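Long-range contact in nitrogenase molybdenum-iron protein alpha chain (Clostridium pasteurianum, PDB 4WES), which forms, with the beta chain, the component of nitrogenase that carries the metal clusters and reduces dinitrogen to ammonium: residues 272-284 and 419-431. Numbering follows the deposited sequence.
Sequences MMETKYGIPWIKC and KAGVPLSSYGGMM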
loop_
_atom_site.group_PDB
_atom_site.type_symbol
_atom_site.label_atom_id
_atom_site.label_comp_id
_atom_site.label_asym_id
_atom_site.label_seq_id
_atom_site.Cartn_x
_atom_site.Cartn_y
_atom_site.Cartn_z
ATOM N N MET A 272 0.181 -15.556 -50.743
ATOM C CA MET A 272 0.029 -16.996 -50.960
ATOM C C MET A 272 -1.424 -17.430 -50.964
ATOM O O MET A 272 -1.791 -18.340 -51.705
ATOM C CB MET A 272 0.857 -17.810 -49.965
ATOM C CG MET A 272 2.343 -17.645 -50.205
ATOM S SD MET A 272 3.417 -18.683 -49.199
ATOM C CE MET A 272 3.348 -17.822 -47.634
ATOM N N MET A 273 -2.266 -16.807 -50.140
ATOM C CA MET A 273 -3.688 -17.129 -50.155
ATOM C C MET A 273 -4.331 -16.711 -51.474
ATOM O O MET A 273 -5.236 -17.383 -51.976
ATOM C CB MET A 273 -4.410 -16.528 -48.962
ATOM C CG MET A 273 -4.051 -17.189 -47.658
ATOM S SD MET A 273 -5.000 -16.589 -46.246
ATOM C CE MET A 273 -6.567 -17.395 -46.540
ATOM N N GLU A 274 -3.910 -15.571 -52.024
ATOM C CA GLU A 274 -4.398 -15.173 -53.325
ATOM C C GLU A 274 -3.977 -16.192 -54.394
ATOM O O GLU A 274 -4.791 -16.606 -55.220
ATOM C CB GLU A 274 -3.935 -13.768 -53.717
ATOM C CG GLU A 274 -4.546 -13.290 -55.027
ATOM C CD GLU A 274 -4.311 -11.845 -55.365
ATOM O OE1 GLU A 274 -3.738 -11.107 -54.549
ATOM O OE2 GLU A 274 -4.662 -11.477 -56.490
ATOM N N THR A 275 -2.703 -16.616 -54.388
ATOM C CA THR A 275 -2.234 -17.550 -55.394
ATOM C C THR A 275 -2.930 -18.915 -55.273
ATOM O O THR A 275 -3.339 -19.519 -56.278
ATOM C CB THR A 275 -0.728 -17.730 -55.248
ATOM O OG1 THR A 275 -0.109 -16.453 -55.436
ATOM C CG2 THR A 275 -0.204 -18.758 -56.202
ATOM N N LYS A 276 -3.014 -19.431 -54.046
ATOM C CA LYS A 276 -3.464 -20.803 -53.833
ATOM C C LYS A 276 -4.987 -20.935 -53.875
ATOM O O LYS A 276 -5.501 -21.912 -54.418
ATOM C CB LYS A 276 -2.920 -21.345 -52.517
ATOM C CG LYS A 276 -3.294 -22.796 -52.246
ATOM C CD LYS A 276 -2.519 -23.372 -51.059
ATOM C CE LYS A 276 -2.947 -24.794 -50.754
ATOM N NZ LYS A 276 -2.104 -25.431 -49.717
ATOM N N TYR A 277 -5.691 -19.971 -53.291
ATOM C CA TYR A 277 -7.152 -20.046 -53.126
ATOM C C TYR A 277 -7.948 -19.077 -54.024
ATOM O O TYR A 277 -9.153 -19.251 -54.173
ATOM C CB TYR A 277 -7.532 -19.827 -51.650
ATOM C CG TYR A 277 -6.960 -20.853 -50.738
ATOM C CD1 TYR A 277 -7.389 -22.189 -50.785
ATOM C CD2 TYR A 277 -5.958 -20.538 -49.824
ATOM C CE1 TYR A 277 -6.840 -23.161 -49.966
ATOM C CE2 TYR A 277 -5.434 -21.495 -49.013
ATOM C CZ TYR A 277 -5.864 -22.803 -49.064
ATOM O OH TYR A 277 -5.307 -23.739 -48.236
ATOM N N GLY A 278 -7.284 -18.049 -54.545
ATOM C CA GLY A 278 -7.978 -17.019 -55.320
ATOM C C GLY A 278 -8.542 -15.914 -54.455
ATOM O O GLY A 278 -9.238 -15.050 -54.956
ATOM N N ILE A 279 -8.236 -15.915 -53.147
ATOM C CA ILE A 279 -8.788 -14.912 -52.249
ATOM C C ILE A 279 -8.022 -13.607 -52.393
ATOM O O ILE A 279 -6.810 -13.571 -52.137
ATOM C CB ILE A 279 -8.763 -15.413 -50.805
ATOM C CG1 ILE A 279 -9.563 -16.715 -50.630
ATOM C CG2 ILE A 279 -9.256 -14.330 -49.850
ATOM C CD1 ILE A 279 -9.237 -17.469 -49.361
ATOM N N PRO A 280 -8.709 -12.521 -52.795
ATOM C CA PRO A 280 -8.040 -11.223 -52.933
ATOM C C PRO A 280 -7.776 -10.607 -51.584
ATOM O O PRO A 280 -8.381 -10.973 -50.576
ATOM C CB PRO A 280 -9.051 -10.402 -53.730
ATOM C CG PRO A 280 -10.370 -10.994 -53.381
ATOM C CD PRO A 280 -10.140 -12.451 -53.137
ATOM N N TRP A 281 -6.865 -9.644 -51.565
ATOM C CA TRP A 281 -6.629 -8.866 -50.353
ATOM C C TRP A 281 -6.631 -7.388 -50.671
ATOM O O TRP A 281 -6.323 -6.984 -51.786
ATOM C CB TRP A 281 -5.351 -9.266 -49.648
ATOM C CG TRP A 281 -4.030 -9.099 -50.356
ATOM C CD1 TRP A 281 -3.437 -9.993 -51.206
ATOM C CD2 TRP A 281 -3.125 -7.994 -50.245
ATOM N NE1 TRP A 281 -2.197 -9.538 -51.581
ATOM C CE2 TRP A 281 -1.986 -8.309 -51.006
ATOM C CE3 TRP A 281 -3.160 -6.778 -49.551
ATOM C CZ2 TRP A 281 -0.903 -7.441 -51.123
ATOM C CZ3 TRP A 281 -2.088 -5.938 -49.655
ATOM C CH2 TRP A 281 -0.970 -6.284 -50.407
ATOM N N ILE A 282 -7.004 -6.584 -49.671
ATOM C CA ILE A 282 -6.840 -5.149 -49.743
ATOM C C ILE A 282 -6.042 -4.718 -48.550
ATOM O O ILE A 282 -6.136 -5.280 -47.458
ATOM C CB ILE A 282 -8.172 -4.357 -49.773
ATOM C CG1 ILE A 282 -9.075 -4.682 -48.576
ATOM C CG2 ILE A 282 -8.897 -4.565 -51.070
ATOM C CD1 ILE A 282 -10.192 -3.673 -48.410
ATOM N N LYS A 283 -5.205 -3.691 -48.748
ATOM C CA LYS A 283 -4.642 -3.018 -47.583
ATOM C C LYS A 283 -5.744 -2.332 -46.826
ATOM O O LYS A 283 -6.598 -1.703 -47.411
ATOM C CB LYS A 283 -3.581 -2.009 -48.037
ATOM C CG LYS A 283 -2.790 -1.365 -46.886
ATOM C CD LYS A 283 -1.853 -2.371 -46.227
ATOM C CE LYS A 283 -1.193 -1.844 -44.957
ATOM N NZ LYS A 283 -2.152 -1.432 -43.899
ATOM N N CYS A 284 -5.763 -2.504 -45.518
ATOM C CA CYS A 284 -6.723 -1.812 -44.654
ATOM C C CYS A 284 -5.966 -0.984 -43.609
ATOM O O CYS A 284 -4.778 -1.193 -43.361
ATOM C CB CYS A 284 -7.647 -2.788 -43.917
ATOM S SG CYS A 284 -6.845 -3.897 -42.727
ATOM N N LYS A 419 -8.801 1.130 -60.352
ATOM C CA LYS A 419 -8.909 2.435 -60.970
ATOM C C LYS A 419 -9.710 3.391 -60.092
ATOM O O LYS A 419 -9.456 4.600 -60.091
ATOM C CB LYS A 419 -9.568 2.308 -62.349
ATOM C CG LYS A 419 -9.070 3.271 -63.411
ATOM C CD LYS A 419 -9.953 3.195 -64.655
ATOM C CE LYS A 419 -10.174 1.759 -65.125
ATOM N NZ LYS A 419 -11.437 1.602 -65.901
ATOM N N ALA A 420 -10.674 2.845 -59.357
ATOM C CA ALA A 420 -11.485 3.612 -58.419
ATOM C C ALA A 420 -10.802 3.864 -57.060
ATOM O O ALA A 420 -11.406 4.476 -56.194
ATOM C CB ALA A 420 -12.834 2.936 -58.227
ATOM N N GLY A 421 -9.567 3.396 -56.876
ATOM C CA GLY A 421 -8.783 3.699 -55.677
ATOM C C GLY A 421 -8.766 2.604 -54.617
ATOM O O GLY A 421 -8.199 2.807 -53.537
ATOM N N VAL A 422 -9.336 1.434 -54.899
ATOM C CA VAL A 422 -9.361 0.383 -53.904
ATOM C C VAL A 422 -8.008 -0.330 -53.950
ATOM O O VAL A 422 -7.561 -0.716 -55.039
ATOM C CB VAL A 422 -10.509 -0.597 -54.205
ATOM C CG1 VAL A 422 -10.508 -1.751 -53.221
ATOM C CG2 VAL A 422 -11.855 0.119 -54.180
ATOM N N PRO A 423 -7.347 -0.502 -52.788
ATOM C CA PRO A 423 -5.963 -0.998 -52.763
ATOM C C PRO A 423 -5.918 -2.533 -52.797
ATOM O O PRO A 423 -5.429 -3.192 -51.866
ATOM C CB PRO A 423 -5.420 -0.437 -51.460
ATOM C CG PRO A 423 -6.628 -0.397 -50.562
ATOM C CD PRO A 423 -7.775 0.004 -51.469
ATOM N N LEU A 424 -6.482 -3.095 -53.875
ATOM C CA LEU A 424 -6.439 -4.537 -54.096
ATOM C C LEU A 424 -5.001 -4.975 -54.391
ATOM O O LEU A 424 -4.373 -4.510 -55.342
ATOM C CB LEU A 424 -7.386 -4.935 -55.229
ATOM C CG LEU A 424 -8.844 -5.090 -54.839
ATOM C CD1 LEU A 424 -9.755 -4.971 -56.025
ATOM C CD2 LEU A 424 -9.083 -6.424 -54.138
ATOM N N SER A 425 -4.515 -5.888 -53.569
ATOM C CA SER A 425 -3.160 -6.436 -53.692
ATOM C C SER A 425 -2.131 -5.344 -53.864
ATOM O O SER A 425 -1.206 -5.479 -54.638
ATOM C CB SER A 425 -3.126 -7.463 -54.834
ATOM O OG SER A 425 -4.168 -8.413 -54.619
ATOM N N SER A 426 -2.277 -4.261 -53.109
ATOM C CA SER A 426 -1.349 -3.156 -53.245
ATOM C C SER A 426 -1.178 -2.455 -51.917
ATOM O O SER A 426 -1.978 -2.610 -50.982
ATOM C CB SER A 426 -1.802 -2.215 -54.333
ATOM O OG SER A 426 -2.997 -1.623 -53.981
ATOM N N TYR A 427 -0.076 -1.705 -51.800
ATOM C CA TYR A 427 0.224 -0.900 -50.612
ATOM C C TYR A 427 1.139 0.198 -51.060
ATOM O O TYR A 427 2.252 -0.079 -51.524
ATOM C CB TYR A 427 0.902 -1.742 -49.549
ATOM C CG TYR A 427 1.325 -1.021 -48.267
ATOM C CD1 TYR A 427 0.565 0.011 -47.728
ATOM C CD2 TYR A 427 2.472 -1.395 -47.597
ATOM C CE1 TYR A 427 0.932 0.618 -46.552
ATOM C CE2 TYR A 427 2.851 -0.785 -46.410
ATOM C CZ TYR A 427 2.085 0.225 -45.892
ATOM O OH TYR A 427 2.439 0.793 -44.676
ATOM N N GLY A 428 0.687 1.440 -50.928
ATOM C CA GLY A 428 1.475 2.581 -51.400
ATOM C C GLY A 428 2.692 2.929 -50.584
ATOM O O GLY A 428 3.549 3.660 -51.063
ATOM N N GLY A 429 2.743 2.490 -49.326
ATOM C CA GLY A 429 3.886 2.741 -48.470
ATOM C C GLY A 429 3.784 4.049 -47.712
ATOM O O GLY A 429 2.936 4.913 -47.990
ATOM N N MET A 430 4.655 4.209 -46.733
ATOM C CA MET A 430 4.567 5.337 -45.804
ATOM C C MET A 430 4.955 6.669 -46.418
ATOM O O MET A 430 4.324 7.684 -46.133
ATOM C CB MET A 430 5.422 5.025 -44.587
ATOM C CG MET A 430 5.405 6.132 -43.530
ATOM S SD MET A 430 6.085 5.621 -41.948
ATOM C CE MET A 430 7.842 5.559 -42.318
ATOM N N MET A 431 5.995 6.681 -47.251
ATOM C CA MET A 431 6.514 7.941 -47.769
ATOM C C MET A 431 5.402 8.741 -48.502
ATOM O O MET A 431 5.321 9.972 -48.386
ATOM C CB MET A 431 7.727 7.647 -48.665
ATOM C CG MET A 431 8.750 8.761 -48.818
ATOM S SD MET A 431 10.092 8.107 -49.827
ATOM C CE MET A 431 11.085 7.057 -48.735
#
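Trp281 lays one face of its indole against the backbone of Ser425, whose CA sits 3.6 Å from the centroid of the six-membered ring, a CH-pi contact; the backbone N of Ser426 continues over the same face. The carbonyl O of Ser426, buried without a hydrogen-bonding partner, stands beyond the rim, nearest CZ3 of Trp281 and displaced to the same side of the ring as Ser425 CA. The ring of Tyr427 is covered on both faces: Lys283 CE lies over one, in a second CH-pi contact, and Gly429 N over the other, each offset toward the rim.

A single antiparallel beta bridge, Ile282 with Leu424, adds the loop to strand 281-283, the last strand of a four-stranded parallel sheet. Two backbone bonds flank this non-hydrogen-bonded pair and are the evidence for it. Ser425 N reaches Trp281 O at 2.8 Å, with 168° at the hydrogen. Lys283 N reaches Pro423 O at 3.2 Å. Pro423, whose carbonyl takes this second bond, is the centre of an inverse gamma turn. Beside the bridge, Ile282 CG2 packs on Leu424 CD2 at 3.6 Å.

Lys283 starts with CG anti to the backbone N (chi1 -173°), then bends at chi2 and chi4, carrying its methylenes across the tyrosine while NZ bonds to Cys284 O, Gln261 O and Val260 O. This places the lysine side chain about 7 Å from that of Cys262, a ligand of the iron-molybdenum cofactor. Tyr427 OH is held by His349. At the helix 263-277 end, Ser425 OG donates to Glu274 OE1 at 2.7 Å, meeting its syn side 24° out of the carboxylate plane.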